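Local atomic coordinates of putative sugar ABC transporter (Yersinia enterocolitica subsp. enterocolitica 8081, PDB entry 5ULB), a protein that probably serves as the periplasmic binding protein of a sugar ABC transporter, holding a methylthioribose-like sugar between its two lobes. Residues G100-T108 against N269-I277; H16-N27 against Y76-R85. All coordinates share one frame; numbering follows the deposited sequence.

Contact 1 (G100-T108 against N269-I277)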
ATOM      1  N   GLY A 100     -17.523  20.331  -4.403  1.00 20.50           N
ATOM      2  CA  GLY A 100     -18.381  19.403  -5.096  1.00 20.00           C
ATOM      3  C   GLY A 100     -17.673  18.304  -5.825  1.00 17.79           C
ATOM      4  O   GLY A 100     -18.269  17.736  -6.751  1.00 21.46           O
ATOM      5  N   ILE A 101     -16.471  17.969  -5.373  1.00 14.27           N
ATOM      6  CA  ILE A 101     -15.644  16.947  -6.046  1.00 13.23           C
ATOM      7  C   ILE A 101     -15.748  15.643  -5.197  1.00 12.71           C
ATOM      8  O   ILE A 101     -15.547  15.680  -3.984  1.00 14.20           O
ATOM      9  CB  ILE A 101     -14.221  17.456  -6.148  1.00 12.63           C
ATOM     10  CG1 ILE A 101     -14.148  18.755  -7.038  1.00 15.16           C
ATOM     11  CG2 ILE A 101     -13.262  16.376  -6.708  1.00 12.64           C
ATOM     12  CD1 ILE A 101     -12.754  19.358  -7.000  1.00 16.71           C
ATOM     13  N   ALA A 102     -16.080  14.573  -5.840  1.00 12.67           N
ATOM     14  CA  ALA A 102     -16.140  13.264  -5.146  1.00 11.76           C
ATOM     15  C   ALA A 102     -14.737  12.857  -4.690  1.00 12.12           C
ATOM     16  O   ALA A 102     -13.745  13.068  -5.425  1.00 12.20           O
ATOM     17  CB  ALA A 102     -16.680  12.195  -6.102  1.00 12.59           C
ATOM     18  N   VAL A 103     -14.639  12.217  -3.468  1.00 10.69           N
ATOM     19  CA  VAL A 103     -13.325  11.960  -2.950  1.00 10.61           C
ATOM     20  C   VAL A 103     -13.289  10.673  -2.121  1.00 10.68           C
ATOM     21  O   VAL A 103     -14.189  10.460  -1.270  1.00 11.91           O
ATOM     22  CB  VAL A 103     -12.744  13.163  -2.186  1.00 12.93           C
ATOM     23  CG1 VAL A 103     -13.729  13.693  -1.132  1.00 13.59           C
ATOM     24  CG2 VAL A 103     -11.357  12.922  -1.635  1.00 13.38           C
ATOM     25  N   SER A 104     -12.239   9.886  -2.336  1.00 10.60           N
ATOM     26  CA  SER A 104     -11.898   8.788  -1.469  1.00  9.98           C
ATOM     27  C   SER A 104     -10.395   8.940  -1.156  1.00 10.13           C
ATOM     28  O   SER A 104      -9.620   9.384  -2.021  1.00 11.96           O
ATOM     29  CB  SER A 104     -12.181   7.438  -2.127  1.00 11.92           C
ATOM     30  OG  SER A 104     -11.956   6.346  -1.297  1.00 14.19           O
ATOM     31  N   VAL A 105      -9.959   8.517   0.054  1.00  9.28           N
ATOM     32  CA  VAL A 105      -8.627   8.604   0.424  1.00  9.50           C
ATOM     33  C   VAL A 105      -8.132   7.266   0.951  1.00 10.02           C
ATOM     34  O   VAL A 105      -8.898   6.443   1.434  1.00 11.78           O
ATOM     35  CB  VAL A 105      -8.296   9.737   1.391  1.00 11.00           C
ATOM     36  CG1 VAL A 105      -8.754  11.107   0.799  1.00 11.61           C
ATOM     37  CG2 VAL A 105      -8.893   9.518   2.767  1.00 12.91           C
ATOM     38  N   PHE A 106      -6.816   7.054   0.792  1.00  9.46           N
ATOM     39  CA  PHE A 106      -6.136   5.836   1.240  1.00  7.92           C
ATOM     40  C   PHE A 106      -4.941   6.223   2.096  1.00  9.59           C
ATOM     41  O   PHE A 106      -4.149   7.087   1.692  1.00 10.28           O
ATOM     42  CB  PHE A 106      -5.694   4.997   0.076  1.00  9.86           C
ATOM     43  CG  PHE A 106      -4.905   3.773   0.475  1.00  9.84           C
ATOM     44  CD1 PHE A 106      -5.486   2.736   1.236  1.00  9.81           C
ATOM     45  CD2 PHE A 106      -3.605   3.679   0.176  1.00 10.80           C
ATOM     46  CE1 PHE A 106      -4.701   1.696   1.656  1.00 10.43           C
ATOM     47  CE2 PHE A 106      -2.850   2.600   0.605  1.00 11.19           C
ATOM     48  CZ  PHE A 106      -3.353   1.623   1.410  1.00 11.22           C
ATOM     49  N   ASP A 107      -4.788   5.650   3.279  1.00 10.04           N
ATOM     50  CA  ASP A 107      -3.649   5.907   4.155  1.00  9.49           C
ATOM     51  C   ASP A 107      -3.401   7.385   4.365  1.00 11.24           C
ATOM     52  O   ASP A 107      -2.218   7.788   4.438  1.00 12.41           O
ATOM     53  CB  ASP A 107      -2.383   5.229   3.563  1.00 11.21           C
ATOM     54  CG  ASP A 107      -2.246   3.791   3.970  1.00 14.89           C
ATOM     55  OD1 ASP A 107      -3.038   3.267   4.796  1.00 16.23           O
ATOM     56  OD2 ASP A 107      -1.226   3.175   3.442  1.00 18.95           O
ATOM     57  N   THR A 108      -4.472   8.107   4.572  1.00 10.85           N
ATOM     58  CA  THR A 108      -4.417   9.555   4.698  1.00 10.49           C
ATOM     59  C   THR A 108      -4.906   9.985   6.060  1.00 12.09           C
ATOM     60  O   THR A 108      -5.847   9.414   6.597  1.00 16.08           O
ATOM     61  CB  THR A 108      -5.208  10.213   3.521  1.00 10.72           C
ATOM     62  OG1 THR A 108      -4.513   9.901   2.307  1.00 10.82           O
ATOM     63  CG2 THR A 108      -5.359  11.710   3.633  1.00 11.58           C
ATOM     64  N   ASN A 269     -10.572   2.170  -4.503  1.00 10.01           N
ATOM     65  CA  ASN A 269     -10.758   3.633  -4.383  1.00 10.17           C
ATOM     66  C   ASN A 269     -11.415   4.241  -5.602  1.00  9.82           C
ATOM     67  O   ASN A 269     -12.245   5.142  -5.426  1.00 11.47           O
ATOM     68  CB  ASN A 269      -9.395   4.282  -4.019  1.00 11.88           C
ATOM     69  CG  ASN A 269      -9.103   4.183  -2.520  1.00 10.46           C
ATOM     70  OD1 ASN A 269      -9.523   5.109  -1.777  1.00 12.96           O
ATOM     71  ND2 ASN A 269      -8.487   3.110  -2.025  1.00 11.49           N
ATOM     72  N   LEU A 270     -11.105   3.781  -6.777  1.00  9.54           N
ATOM     73  CA  LEU A 270     -11.803   4.252  -7.983  1.00 10.42           C
ATOM     74  C   LEU A 270     -13.268   3.893  -7.914  1.00 10.03           C
ATOM     75  O   LEU A 270     -14.109   4.698  -8.260  1.00 11.25           O
ATOM     76  CB  LEU A 270     -11.042   3.739  -9.243  1.00 11.80           C
ATOM     77  CG  LEU A 270     -11.410   4.374 -10.554  1.00 13.72           C
ATOM     78  CD1 LEU A 270     -12.721   3.880 -11.126  1.00 16.56           C
ATOM     79  CD2 LEU A 270     -11.275   5.844 -10.591  1.00 15.95           C
ATOM     80  N   ARG A 271     -13.576   2.620  -7.591  1.00 10.12           N
ATOM     81  CA  ARG A 271     -14.978   2.189  -7.490  1.00 10.18           C
ATOM     82  C   ARG A 271     -15.763   3.117  -6.554  1.00 10.10           C
ATOM     83  O   ARG A 271     -16.917   3.491  -6.811  1.00 11.01           O
ATOM     84  CB  ARG A 271     -15.083   0.744  -6.971  1.00 10.67           C
ATOM     85  CG  ARG A 271     -14.507  -0.277  -7.871  1.00 12.84           C
ATOM     86  CD  ARG A 271     -14.678  -1.661  -7.223  1.00 14.11           C
ATOM     87  NE  ARG A 271     -13.906  -2.671  -7.926  1.00 17.93           N
ATOM     88  CZ  ARG A 271     -13.745  -3.924  -7.504  1.00 18.89           C
ATOM     89  NH1 ARG A 271     -14.298  -4.322  -6.397  1.00 17.92           N
ATOM     90  NH2 ARG A 271     -13.052  -4.771  -8.201  1.00 27.41           N
ATOM     91  N   LEU A 272     -15.172   3.455  -5.400  1.00 10.16           N
ATOM     92  CA  LEU A 272     -15.805   4.350  -4.446  1.00 10.30           C
ATOM     93  C   LEU A 272     -16.116   5.732  -5.021  1.00 11.53           C
ATOM     94  O   LEU A 272     -17.184   6.234  -4.853  1.00 12.04           O
ATOM     95  CB  LEU A 272     -14.979   4.440  -3.143  1.00  9.30           C
ATOM     96  CG  LEU A 272     -15.020   3.169  -2.272  1.00 11.00           C
ATOM     97  CD1 LEU A 272     -13.826   3.150  -1.330  1.00 12.53           C
ATOM     98  CD2 LEU A 272     -16.322   3.194  -1.492  1.00 12.67           C
ATOM     99  N   VAL A 273     -15.107   6.294  -5.722  1.00 10.55           N
ATOM    100  CA  VAL A 273     -15.371   7.583  -6.387  1.00 11.22           C
ATOM    101  C   VAL A 273     -16.403   7.493  -7.457  1.00 11.02           C
ATOM    102  O   VAL A 273     -17.251   8.375  -7.586  1.00 11.17           O
ATOM    103  CB  VAL A 273     -14.041   8.158  -6.874  1.00 12.46           C
ATOM    104  CG1 VAL A 273     -14.255   9.373  -7.741  1.00 15.97           C
ATOM    105  CG2 VAL A 273     -13.183   8.539  -5.734  1.00 12.77           C
ATOM    106  N   ALA A 274     -16.414   6.407  -8.256  1.00 10.19           N
ATOM    107  CA  ALA A 274     -17.443   6.212  -9.213  1.00 10.63           C
ATOM    108  C   ALA A 274     -18.858   6.206  -8.615  1.00 10.76           C
ATOM    109  O   ALA A 274     -19.767   6.830  -9.133  1.00 12.04           O
ATOM    110  CB  ALA A 274     -17.194   4.949  -9.987  1.00 12.10           C
ATOM    111  N   LYS A 275     -19.011   5.458  -7.522  1.00 10.72           N
ATOM    112  CA  LYS A 275     -20.320   5.428  -6.830  1.00 11.14           C
ATOM    113  C   LYS A 275     -20.668   6.821  -6.323  1.00 10.74           C
ATOM    114  O   LYS A 275     -21.871   7.166  -6.375  1.00 12.47           O
ATOM    115  CB  LYS A 275     -20.247   4.406  -5.706  1.00 11.45           C
ATOM    116  CG  LYS A 275     -20.240   2.978  -6.159  1.00 14.03           C
ATOM    117  CD  LYS A 275     -20.175   1.965  -5.017  1.00 16.03           C
ATOM    118  CE  LYS A 275     -21.373   1.982  -4.097  1.00 20.69           C
ATOM    119  NZ  LYS A 275     -22.502   1.396  -4.679  1.00 21.97           N
ATOM    120  N   LYS A 276     -19.731   7.541  -5.725  1.00 11.11           N
ATOM    121  CA  LYS A 276     -20.041   8.875  -5.245  1.00 10.76           C
ATOM    122  C   LYS A 276     -20.512   9.778  -6.385  1.00 13.25           C
ATOM    123  O   LYS A 276     -21.513  10.496  -6.240  1.00 14.54           O
ATOM    124  CB  LYS A 276     -18.824   9.499  -4.588  1.00 11.85           C
ATOM    125  CG  LYS A 276     -18.440   8.783  -3.247  1.00 11.58           C
ATOM    126  CD  LYS A 276     -17.057   9.149  -2.784  1.00 12.43           C
ATOM    127  CE  LYS A 276     -16.541   8.299  -1.602  1.00 12.40           C
ATOM    128  NZ  LYS A 276     -17.423   8.462  -0.421  1.00 12.26           N
ATOM    129  N   ILE A 277     -19.828   9.717  -7.559  1.00 12.06           N
ATOM    130  CA  ILE A 277     -20.256  10.565  -8.690  1.00 11.96           C
ATOM    131  C   ILE A 277     -21.665  10.168  -9.096  1.00 12.24           C
ATOM    132  O   ILE A 277     -22.473  11.007  -9.450  1.00 15.31           O
ATOM    133  CB  ILE A 277     -19.240  10.400  -9.820  1.00 12.39           C
ATOM    134  CG1 ILE A 277     -17.920  11.099  -9.426  1.00 13.65           C
ATOM    135  CG2 ILE A 277     -19.718  11.103 -11.078  1.00 15.80           C
ATOM    136  CD1 ILE A 277     -16.708  10.775 -10.310  1.00 15.79           C
TER
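The carbonyl oxygen of Val-103 is buried here without a hydrogen-bond partner; what meets it is carbon, CE of Lys-276, 3.2 Å from Val-103 O. The lysine chain runs alongside the strand, and its NZ passes on to Thr-282, Gly-116 and Thr-118. The only hydrogen bond between the two segments runs from Ser-104 OG to Asn-269 OD1, 2.8 Å long and arriving 34° out of the carbonyl plane. With OG anti to the backbone N (chi1 -176°), the hydroxyl is directed at the helix, where CD1 of Leu-272 packs against the same OG at 3.7 Å. ND2 of Asn-269 is turned back to Ile-265 O, one helical turn earlier, which fixes the amide's rotation and leaves OD1 facing the strand. Toward the start of the strand and the end of the helix segment, CB of Ala-102 sits 3.7 Å from CG1 of Ile-277. The axes of strand 102-106 and of segment 269-277 approach to 7.4 Å, and their directions differ by 157°, roughly antiparallel. Helix 262-278 also touches the neighbouring strands, Val-273 meeting Ile-80 of 78-82 and Leu-272 meeting Thr-120 of 118-122, whereas Val-103 faces helix 89-98 on the opposite side.

Contact 2 (H16-N27 against Y76-R85); sequences HQGQIKIAVIRN and YDGIILSQGR
The Tyr-76 ring carries CB of Ala-23 over the centre of one face, a CH-pi contact of 3.6 Å from CB to the centroid and 6° off the normal, with the backbone of Lys-21 and Ile-22 at its edge. The His-16 ring has CD1 of Ile-20 over one face; at its edge ND1 bonds Gly-18 O in the ring plane, and NE2 meets Asp-77 OD1, tilted 27° from that plane. The segments form neighbouring parallel strands of a Rossmann-like lobe, paired from Ile-22 with Gly-78 to Arg-26 with Ser-82. Ile-25 CD1 meets Ile-79 and Leu-81 on the face packed against helix 61-73; Val-24 lies on the face of helix 32-48. At the start of the ladder the Asp-77 carboxylate takes three bonds: Lys-21 N, through the anti lone pair at 2.8 Å, and a water on OD2, His-16 NE2 on OD1. At the other end Arg-26, with CG anti to the backbone N (chi1 176°) and its chain extended to NE, brings NH1 to Ser-82 OG, 3.0 Å away, while NH2 binds Asn-33. Gln-83 OE1 lies above that guanidinium, offset toward the rim and not hydrogen-bonded to NE or NH1; it accepts from Ser-82 OG at 2.6 Å.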
ATOM      1  N   HIS A  16     -23.069  13.427 -18.294  1.00 22.76           N
ATOM      2  CA  HIS A  16     -21.853  14.226 -18.161  1.00 23.86           C
ATOM      3  C   HIS A  16     -21.299  14.720 -19.486  1.00 26.18           C
ATOM      4  O   HIS A  16     -21.306  13.944 -20.431  1.00 27.24           O
ATOM      5  CB  HIS A  16     -20.821  13.386 -17.410  1.00 24.42           C
ATOM      6  CG  HIS A  16     -19.654  14.170 -16.930  1.00 20.91           C
ATOM      7  ND1 HIS A  16     -18.499  14.295 -17.659  1.00 22.34           N
ATOM      8  CD2 HIS A  16     -19.473  14.919 -15.829  1.00 28.55           C
ATOM      9  CE1 HIS A  16     -17.620  15.048 -16.997  1.00 25.92           C
ATOM     10  NE2 HIS A  16     -18.189  15.437 -15.871  1.00 28.48           N
ATOM     11  N   GLN A  17     -20.848  16.003 -19.544  1.00 29.50           N
ATOM     12  CA  GLN A  17     -20.177  16.575 -20.792  1.00 35.24           C
ATOM     13  C   GLN A  17     -18.758  16.040 -20.895  1.00 27.49           C
ATOM     14  O   GLN A  17     -17.899  16.441 -20.168  1.00 35.56           O
ATOM     15  CB  GLN A  17     -20.071  18.133 -20.800  1.00 40.69           C
ATOM     16  CG  GLN A  17     -21.303  18.948 -21.223  1.00 66.12           C
ATOM     17  CD  GLN A  17     -20.987  20.306 -22.004  1.00 74.56           C
ATOM     18  OE1 GLN A  17     -20.278  21.207 -21.524  1.00 83.29           O
ATOM     19  NE2 GLN A  17     -21.531  20.424 -23.218  1.00 84.63           N
ATOM     20  N   GLY A  18     -18.496  15.084 -21.778  1.00 21.93           N
ATOM     21  CA  GLY A  18     -17.174  14.549 -21.973  1.00 23.00           C
ATOM     22  C   GLY A  18     -16.863  13.491 -20.906  1.00 19.72           C
ATOM     23  O   GLY A  18     -17.752  13.107 -20.100  1.00 18.57           O
ATOM     24  N   GLN A  19     -15.637  12.975 -20.912  1.00 17.12           N
ATOM     25  CA  GLN A  19     -15.230  11.949 -19.989  1.00 15.65           C
ATOM     26  C   GLN A  19     -15.281  12.488 -18.568  1.00 13.44           C
ATOM     27  O   GLN A  19     -14.922  13.624 -18.257  1.00 15.31           O
ATOM     28  CB  GLN A  19     -13.763  11.388 -20.202  1.00 19.37           C
ATOM     29  CG  GLN A  19     -13.579  10.623 -21.427  1.00 23.89           C
ATOM     30  CD  GLN A  19     -12.159  10.103 -21.305  1.00 22.32           C
ATOM     31  OE1 GLN A  19     -11.267  10.905 -21.520  1.00 23.84           O
ATOM     32  NE2 GLN A  19     -11.954   8.833 -20.935  1.00 25.66           N
ATOM     33  N   ILE A  20     -15.692  11.587 -17.659  1.00 13.05           N
ATOM     34  CA  ILE A  20     -15.451  11.812 -16.229  1.00 12.18           C
ATOM     35  C   ILE A  20     -13.934  11.826 -16.016  1.00 11.56           C
ATOM     36  O   ILE A  20     -13.244  10.943 -16.523  1.00 14.33           O
ATOM     37  CB  ILE A  20     -16.150  10.736 -15.427  1.00 14.00           C
ATOM     38  CG1 ILE A  20     -17.695  10.813 -15.527  1.00 21.72           C
ATOM     39  CG2 ILE A  20     -15.666  10.702 -13.978  1.00 15.55           C
ATOM     40  CD1 ILE A  20     -18.271  11.910 -14.858  1.00 24.94           C
ATOM     41  N   LYS A  21     -13.447  12.805 -15.240  1.00 11.78           N
ATOM     42  CA  LYS A  21     -12.010  12.956 -15.014  1.00 11.66           C
ATOM     43  C   LYS A  21     -11.690  12.804 -13.536  1.00 10.51           C
ATOM     44  O   LYS A  21     -12.332  13.483 -12.688  1.00 11.31           O
ATOM     45  CB  LYS A  21     -11.526  14.298 -15.566  1.00 16.81           C
ATOM     46  CG  LYS A  21     -11.929  14.504 -16.999  1.00 20.99           C
ATOM     47  CD  LYS A  21     -11.763  15.874 -17.588  1.00 27.18           C
ATOM     48  CE  LYS A  21     -12.276  15.794 -19.038  1.00 37.95           C
ATOM     49  NZ  LYS A  21     -13.773  15.764 -19.189  1.00 34.82           N
ATOM     50  N   ILE A  22     -10.704  11.963 -13.233  1.00 10.96           N
ATOM     51  CA  ILE A  22     -10.275  11.668 -11.889  1.00 10.52           C
ATOM     52  C   ILE A  22      -8.783  12.037 -11.733  1.00 10.23           C
ATOM     53  O   ILE A  22      -7.979  11.673 -12.608  1.00 12.67           O
ATOM     54  CB  ILE A  22     -10.438  10.163 -11.564  1.00 11.04           C
ATOM     55  CG1 ILE A  22     -11.838   9.687 -11.909  1.00 12.74           C
ATOM     56  CG2 ILE A  22     -10.073   9.859 -10.128  1.00 12.44           C
ATOM     57  CD1 ILE A  22     -13.002  10.280 -11.229  1.00 14.10           C
ATOM     58  N   ALA A  23      -8.466  12.712 -10.656  1.00 10.10           N
ATOM     59  CA  ALA A  23      -7.045  12.997 -10.315  1.00  9.72           C
ATOM     60  C   ALA A  23      -6.660  12.077  -9.140  1.00 10.66           C
ATOM     61  O   ALA A  23      -7.400  12.041  -8.123  1.00 11.73           O
ATOM     62  CB  ALA A  23      -6.851  14.436  -9.986  1.00 12.01           C
ATOM     63  N   VAL A  24      -5.521  11.440  -9.240  1.00  9.63           N
ATOM     64  CA  VAL A  24      -4.966  10.662  -8.135  1.00  9.51           C
ATOM     65  C   VAL A  24      -3.658  11.296  -7.693  1.00 10.13           C
ATOM     66  O   VAL A  24      -2.747  11.492  -8.557  1.00 11.69           O
ATOM     67  CB  VAL A  24      -4.734   9.213  -8.583  1.00 12.58           C
ATOM     68  CG1 VAL A  24      -4.188   8.355  -7.464  1.00 13.47           C
ATOM     69  CG2 VAL A  24      -5.979   8.651  -9.226  1.00 16.81           C
ATOM     70  N   ILE A  25      -3.513  11.663  -6.446  1.00 10.43           N
ATOM     71  CA  ILE A  25      -2.301  12.296  -5.914  1.00  9.50           C
ATOM     72  C   ILE A  25      -1.840  11.387  -4.787  1.00  8.23           C
ATOM     73  O   ILE A  25      -2.551  11.207  -3.784  1.00  9.74           O
ATOM     74  CB  ILE A  25      -2.530  13.730  -5.477  1.00 10.92           C
ATOM     75  CG1 ILE A  25      -3.187  14.601  -6.541  1.00 13.08           C
ATOM     76  CG2 ILE A  25      -1.138  14.305  -5.114  1.00 11.58           C
ATOM     77  CD1 ILE A  25      -4.670  14.654  -6.521  1.00 13.68           C
ATOM     78  N   ARG A  26      -0.609  10.900  -4.912  1.00  9.04           N
ATOM     79  CA  ARG A  26      -0.024   9.969  -3.948  1.00  8.40           C
ATOM     80  C   ARG A  26       1.272  10.600  -3.424  1.00 10.15           C
ATOM     81  O   ARG A  26       2.147  11.044  -4.193  1.00  9.69           O
ATOM     82  CB  ARG A  26       0.145   8.576  -4.481  1.00  9.27           C
ATOM     83  CG  ARG A  26       0.835   7.579  -3.573  1.00  9.83           C
ATOM     84  CD  ARG A  26       0.453   6.163  -3.940  1.00 10.30           C
ATOM     85  NE  ARG A  26       1.316   5.212  -3.295  1.00 11.20           N
ATOM     86  CZ  ARG A  26       0.927   4.049  -2.738  1.00 10.51           C
ATOM     87  NH1 ARG A  26      -0.345   3.816  -2.364  1.00 11.62           N
ATOM     88  NH2 ARG A  26       1.858   3.233  -2.335  1.00 11.86           N
ATOM     89  N   ASN A  27       1.457  10.591  -2.081  1.00  9.98           N
ATOM     90  CA  ASN A  27       2.560  11.250  -1.427  1.00  9.83           C
ATOM     91  C   ASN A  27       3.820  10.416  -1.287  1.00 10.35           C
ATOM     92  O   ASN A  27       4.400  10.364  -0.198  1.00 10.99           O
ATOM     93  CB  ASN A  27       2.084  11.760  -0.063  1.00 11.00           C
ATOM     94  CG  ASN A  27       2.953  12.794   0.561  1.00 12.37           C
ATOM     95  OD1 ASN A  27       3.668  13.556  -0.107  1.00 12.64           O
ATOM     96  ND2 ASN A  27       2.815  12.937   1.897  1.00 14.59           N
ATOM     97  N   TYR A  76     -11.672  18.690 -11.488  1.00 14.16           N
ATOM     98  CA  TYR A  76     -11.837  17.246 -11.662  1.00 11.89           C
ATOM     99  C   TYR A  76     -13.184  16.808 -11.090  1.00 11.95           C
ATOM    100  O   TYR A  76     -13.674  17.405 -10.121  1.00 14.10           O
ATOM    101  CB  TYR A  76     -10.683  16.508 -11.026  1.00 12.02           C
ATOM    102  CG  TYR A  76      -9.431  16.456 -11.839  1.00 11.31           C
ATOM    103  CD1 TYR A  76      -8.488  17.448 -11.767  1.00 12.84           C
ATOM    104  CD2 TYR A  76      -9.170  15.408 -12.674  1.00 13.15           C
ATOM    105  CE1 TYR A  76      -7.323  17.432 -12.525  1.00 13.88           C
ATOM    106  CE2 TYR A  76      -8.033  15.350 -13.465  1.00 13.48           C
ATOM    107  CZ  TYR A  76      -7.093  16.380 -13.343  1.00 13.21           C
ATOM    108  OH  TYR A  76      -5.913  16.336 -14.105  1.00 15.48           O
ATOM    109  N   ASP A  77     -13.739  15.712 -11.654  1.00 11.65           N
ATOM    110  CA  ASP A  77     -14.976  15.165 -11.111  1.00 11.68           C
ATOM    111  C   ASP A  77     -14.732  14.375  -9.818  1.00 11.57           C
ATOM    112  O   ASP A  77     -15.630  14.360  -8.952  1.00 12.94           O
ATOM    113  CB  ASP A  77     -15.556  14.238 -12.147  1.00 12.12           C
ATOM    114  CG  ASP A  77     -15.988  15.000 -13.390  1.00 15.28           C
ATOM    115  OD1 ASP A  77     -16.901  15.857 -13.343  1.00 20.23           O
ATOM    116  OD2 ASP A  77     -15.273  14.825 -14.417  1.00 15.83           O
ATOM    117  N   GLY A  78     -13.567  13.794  -9.678  1.00 11.07           N
ATOM    118  CA  GLY A  78     -13.221  13.109  -8.463  1.00 10.77           C
ATOM    119  C   GLY A  78     -11.776  13.146  -8.199  1.00 10.77           C
ATOM    120  O   GLY A  78     -10.948  13.368  -9.158  1.00 10.62           O
ATOM    121  N   ILE A  79     -11.373  12.971  -6.942  1.00  9.85           N
ATOM    122  CA  ILE A  79     -10.000  12.965  -6.485  1.00 10.07           C
ATOM    123  C   ILE A  79      -9.782  11.774  -5.578  1.00  9.74           C
ATOM    124  O   ILE A  79     -10.648  11.485  -4.733  1.00 11.64           O
ATOM    125  CB  ILE A  79      -9.633  14.281  -5.801  1.00 10.09           C
ATOM    126  CG1 ILE A  79      -9.577  15.453  -6.792  1.00 11.49           C
ATOM    127  CG2 ILE A  79      -8.293  14.169  -5.043  1.00 11.33           C
ATOM    128  CD1 ILE A  79      -9.388  16.826  -6.245  1.00 14.37           C
ATOM    129  N   ILE A  80      -8.675  11.118  -5.748  1.00  9.14           N
ATOM    130  CA  ILE A  80      -8.177  10.092  -4.814  1.00  9.67           C
ATOM    131  C   ILE A  80      -6.894  10.576  -4.243  1.00  9.46           C
ATOM    132  O   ILE A  80      -5.974  10.915  -4.997  1.00 10.26           O
ATOM    133  CB  ILE A  80      -8.018   8.716  -5.511  1.00  9.77           C
ATOM    134  CG1 ILE A  80      -9.389   8.191  -5.988  1.00 10.84           C
ATOM    135  CG2 ILE A  80      -7.371   7.674  -4.583  1.00 10.16           C
ATOM    136  CD1 ILE A  80      -9.249   7.059  -6.993  1.00 12.76           C
ATOM    137  N   LEU A  81      -6.741  10.575  -2.877  1.00  9.16           N
ATOM    138  CA  LEU A  81      -5.486  10.838  -2.228  1.00  9.20           C
ATOM    139  C   LEU A  81      -4.913   9.596  -1.630  1.00  8.80           C
ATOM    140  O   LEU A  81      -5.656   8.742  -1.145  1.00 10.65           O
ATOM    141  CB  LEU A  81      -5.631  11.876  -1.135  1.00 10.21           C
ATOM    142  CG  LEU A  81      -6.295  13.232  -1.462  1.00 10.89           C
ATOM    143  CD1 LEU A  81      -6.232  14.165  -0.307  1.00 13.39           C
ATOM    144  CD2 LEU A  81      -5.633  13.793  -2.732  1.00 12.25           C
ATOM    145  N   SER A  82      -3.573   9.524  -1.568  1.00  8.22           N
ATOM    146  CA  SER A  82      -2.904   8.408  -0.930  1.00  8.15           C
ATOM    147  C   SER A  82      -1.710   8.930  -0.146  1.00  9.68           C
ATOM    148  O   SER A  82      -0.899   9.706  -0.692  1.00  9.75           O
ATOM    149  CB  SER A  82      -2.511   7.414  -2.001  1.00  9.42           C
ATOM    150  OG  SER A  82      -1.952   6.207  -1.535  1.00 11.49           O
ATOM    151  N   GLN A  83      -1.589   8.527   1.129  1.00  8.73           N
ATOM    152  CA  GLN A  83      -0.522   8.923   1.995  1.00  8.99           C
ATOM    153  C   GLN A  83      -0.456  10.413   2.296  1.00 10.93           C
ATOM    154  O   GLN A  83       0.588  10.959   2.659  1.00 11.65           O
ATOM    155  CB  GLN A  83       0.877   8.400   1.569  1.00 10.44           C
ATOM    156  CG  GLN A  83       1.073   6.839   1.732  1.00 12.25           C
ATOM    157  CD  GLN A  83       0.532   6.051   0.658  1.00 12.84           C
ATOM    158  OE1 GLN A  83       0.377   6.562  -0.453  1.00 12.57           O
ATOM    159  NE2 GLN A  83       0.187   4.798   0.916  1.00 17.91           N
ATOM    160  N   GLY A  84      -1.618  11.082   2.264  1.00 10.98           N
ATOM    161  CA  GLY A  84      -1.678  12.488   2.758  1.00 11.43           C
ATOM    162  C   GLY A  84      -1.431  12.540   4.240  1.00 11.87           C
ATOM    163  O   GLY A  84      -1.963  11.712   4.992  1.00 12.63           O
ATOM    164  N   ARG A  85      -0.611  13.490   4.671  1.00 11.69           N
ATOM    165  CA  ARG A  85      -0.183  13.564   6.060  1.00 12.73           C
ATOM    166  C   ARG A  85      -0.889  14.688   6.817  1.00 12.88           C
ATOM    167  O   ARG A  85      -1.479  15.623   6.243  1.00 13.73           O
ATOM    168  CB  ARG A  85       1.351  13.703   6.150  1.00 13.28           C
ATOM    169  CG  ARG A  85       2.076  12.516   5.631  1.00 15.70           C
ATOM    170  CD  ARG A  85       3.623  12.624   5.721  1.00 24.11           C
ATOM    171  NE  ARG A  85       4.031  13.116   6.990  1.00 31.08           N
ATOM    172  CZ  ARG A  85       5.244  13.198   7.313  1.00 36.29           C
ATOM    173  NH1 ARG A  85       5.556  13.660   8.537  1.00 37.32           N
ATOM    174  NH2 ARG A  85       6.112  12.897   6.360  1.00 53.60           N
TER
HETATM  175  O   HOH W   1     -15.051  16.823 -16.237  1.00 34.23           O

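Contacts 1 and 2 are joined side by side in one sheet, their centres about 8 Å apart: strand 78-82 lies between strands 21-26 and 102-106. Ile-79 N lies 2.8 Å from Ala-102 O and Phe-106 N 2.8 Å from Leu-81 O, both probable hydrogen bonds, so the pairing of contact 2 continues directly into the strand that contact 1 backs with helix 262-278. The C-terminal ends of strands 78-82 and 102-106 lead to the pocket residues Gln-83, Phe-106 and Asp-107. Asp-107 OD2 merely packs against Gln-83 NE2. That NE2 makes a weak hydrogen bond to O4 of either anomer; the Phe-106 side chain is about 3 Å from the beta and about 4 Å from the alpha form.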